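Local coordinates for PR domain zinc finger protein 2 (Homo sapiens, PDB 2QPW) that methylates histone H3 on a lysine, using S-adenosyl-L-methionine as methyl donor, through its PR (SET-type) domain, at residues K55-F60 with Y125-P130. Sequence-based numbering, arbitrary orientation.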
loop_
_atom_site.group_PDB
_atom_site.type_symbol
_atom_site.label_atom_id
_atom_site.label_comp_id
_atom_site.label_asym_id
_atom_site.label_seq_id
_atom_site.Cartn_x
_atom_site.Cartn_y
_atom_site.Cartn_z
ATOM N N LYS A 55 8.025 -5.491 11.779
ATOM C CA LYS A 55 8.382 -4.097 11.498
ATOM C C LYS A 55 7.140 -3.290 11.037
ATOM O O LYS A 55 6.429 -3.742 10.138
ATOM C CB LYS A 55 9.498 -4.034 10.443
ATOM C CG LYS A 55 9.898 -2.624 9.944
ATOM C CD LYS A 55 10.560 -1.742 11.062
ATOM C CE LYS A 55 10.925 -0.353 10.498
ATOM N NZ LYS A 55 11.541 0.552 11.534
ATOM N N LYS A 56 6.921 -2.115 11.647
ATOM C CA LYS A 56 5.767 -1.223 11.365
ATOM C C LYS A 56 6.131 -0.030 10.474
ATOM O O LYS A 56 7.137 0.650 10.706
ATOM C CB LYS A 56 5.241 -0.672 12.694
ATOM C CG LYS A 56 3.986 0.150 12.616
ATOM C CD LYS A 56 3.458 0.393 14.031
ATOM C CE LYS A 56 4.446 1.110 14.947
ATOM N NZ LYS A 56 4.501 2.570 14.701
ATOM N N PHE A 57 5.307 0.239 9.476
ATOM C CA PHE A 57 5.478 1.417 8.612
ATOM C C PHE A 57 4.198 2.242 8.638
ATOM O O PHE A 57 3.113 1.674 8.774
ATOM C CB PHE A 57 5.707 0.972 7.187
ATOM C CG PHE A 57 6.960 0.131 7.003
ATOM C CD1 PHE A 57 6.859 -1.235 6.727
ATOM C CD2 PHE A 57 8.212 0.722 7.068
ATOM C CE1 PHE A 57 8.021 -2.020 6.519
ATOM C CE2 PHE A 57 9.369 -0.038 6.898
ATOM C CZ PHE A 57 9.274 -1.412 6.617
ATOM N N GLY A 58 4.322 3.557 8.468
ATOM C CA GLY A 58 3.141 4.424 8.427
ATOM C C GLY A 58 3.277 5.688 9.300
ATOM O O GLY A 58 4.367 5.990 9.800
ATOM N N PRO A 59 2.176 6.428 9.495
ATOM C CA PRO A 59 0.826 6.039 9.072
ATOM C C PRO A 59 0.549 6.251 7.585
ATOM O O PRO A 59 1.111 7.172 6.965
ATOM C CB PRO A 59 -0.070 7.004 9.857
ATOM C CG PRO A 59 0.806 8.235 10.066
ATOM C CD PRO A 59 2.198 7.715 10.217
ATOM N N PHE A 60 -0.387 5.466 7.047
ATOM C CA PHE A 60 -1.020 5.769 5.742
ATOM C C PHE A 60 -1.866 7.030 5.898
ATOM O O PHE A 60 -2.698 7.096 6.806
ATOM C CB PHE A 60 -1.884 4.548 5.299
ATOM C CG PHE A 60 -2.546 4.676 3.929
ATOM C CD1 PHE A 60 -2.048 3.955 2.838
ATOM C CD2 PHE A 60 -3.703 5.453 3.747
ATOM C CE1 PHE A 60 -2.661 4.043 1.563
ATOM C CE2 PHE A 60 -4.338 5.543 2.481
ATOM C CZ PHE A 60 -3.792 4.851 1.383
ATOM N N TYR A 125 1.092 -0.387 8.338
ATOM C CA TYR A 125 1.338 -1.693 7.697
ATOM C C TYR A 125 2.416 -2.390 8.537
ATOM O O TYR A 125 3.437 -1.752 8.892
ATOM C CB TYR A 125 1.871 -1.510 6.267
ATOM C CG TYR A 125 0.886 -0.991 5.214
ATOM C CD1 TYR A 125 -0.499 -0.883 5.480
ATOM C CD2 TYR A 125 1.335 -0.632 3.946
ATOM C CE1 TYR A 125 -1.398 -0.444 4.480
ATOM C CE2 TYR A 125 0.454 -0.198 2.950
ATOM C CZ TYR A 125 -0.913 -0.101 3.237
ATOM O OH TYR A 125 -1.762 0.316 2.233
ATOM N N LYS A 126 2.197 -3.661 8.875
ATOM C CA LYS A 126 3.166 -4.431 9.673
ATOM C C LYS A 126 3.608 -5.646 8.853
ATOM O O LYS A 126 2.791 -6.215 8.116
ATOM C CB LYS A 126 2.541 -4.863 10.992
ATOM C CG LYS A 126 3.533 -5.503 11.951
ATOM C CD LYS A 126 2.930 -5.824 13.314
ATOM C CE LYS A 126 3.221 -4.768 14.330
ATOM N NZ LYS A 126 2.762 -5.271 15.673
ATOM N N THR A 127 4.882 -6.031 8.953
ATOM C CA THR A 127 5.358 -7.206 8.193
ATOM C C THR A 127 4.879 -8.521 8.839
ATOM O O THR A 127 5.002 -8.743 10.067
ATOM C CB THR A 127 6.905 -7.244 7.991
ATOM O OG1 THR A 127 7.539 -7.290 9.267
ATOM C CG2 THR A 127 7.421 -5.984 7.215
ATOM N N LEU A 128 4.336 -9.387 7.981
ATOM C CA LEU A 128 3.721 -10.653 8.351
ATOM C C LEU A 128 4.789 -11.740 8.475
ATOM O O LEU A 128 4.610 -12.759 9.163
ATOM C CB LEU A 128 2.711 -11.008 7.245
ATOM C CG LEU A 128 1.841 -12.256 7.323
ATOM C CD1 LEU A 128 1.101 -12.337 8.658
ATOM C CD2 LEU A 128 0.841 -12.237 6.130
ATOM N N LYS A 129 5.890 -11.534 7.752
ATOM C CA LYS A 129 7.003 -12.478 7.656
ATOM C C LYS A 129 8.223 -11.647 7.302
ATOM O O LYS A 129 8.057 -10.482 6.882
ATOM C CB LYS A 129 6.739 -13.535 6.576
ATOM C CG LYS A 129 6.576 -13.024 5.154
ATOM C CD LYS A 129 5.788 -14.048 4.324
ATOM C CE LYS A 129 6.295 -14.115 2.903
ATOM N NZ LYS A 129 5.785 -15.356 2.240
ATOM N N PRO A 130 9.446 -12.189 7.502
ATOM C CA PRO A 130 10.652 -11.480 7.041
ATOM C C PRO A 130 10.654 -11.188 5.538
ATOM O O PRO A 130 10.147 -11.979 4.738
ATOM C CB PRO A 130 11.804 -12.444 7.411
ATOM C CG PRO A 130 11.216 -13.338 8.465
ATOM C CD PRO A 130 9.776 -13.475 8.161
#
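F57 and Y125 form a hydrogen-bonded antiparallel pair, each backbone serving the other: F57 N donates to Y125 O at 2.8 Å, nearly straight at 167°, and Y125 N returns a bond to F57 O at 2.9 Å. One step on, K56 and K126 make the non-hydrogen-bonded pair, and T127 N then reaches K55 O at 3.0 Å. The carbonyls of K55 and Y125 each also receive a CA-H...O contact, from K126 CA (3.4 Å from K55 O) and K56 CA.

With chi1 at 61°, T127 places OG1 between its own N and carbonyl carbon, where it accepts a weak, bent bond (3.1 Å) from K55 N and gives its proton to L52 O. The T127 methyl CG2 meets F57 CE1 obliquely; the F57 ring also meets W99 edge-to-face. F60 CD1 makes an apolar contact with Y125 CZ at 4.2 Å, while Y125 OH has its polar partner in W77 NE1.

Strand 56-57 is one outermost strand of a mixed four-stranded sheet of the SET domain, next to 122-127. Three backbone bonds hold its register; the bent K55 N bond adds little by itself, but the shared T127 hydroxyl also anchors strand 122-127 to the chain just before 56-57, and Y125 OH anchors it to strand 76-81 of another sheet.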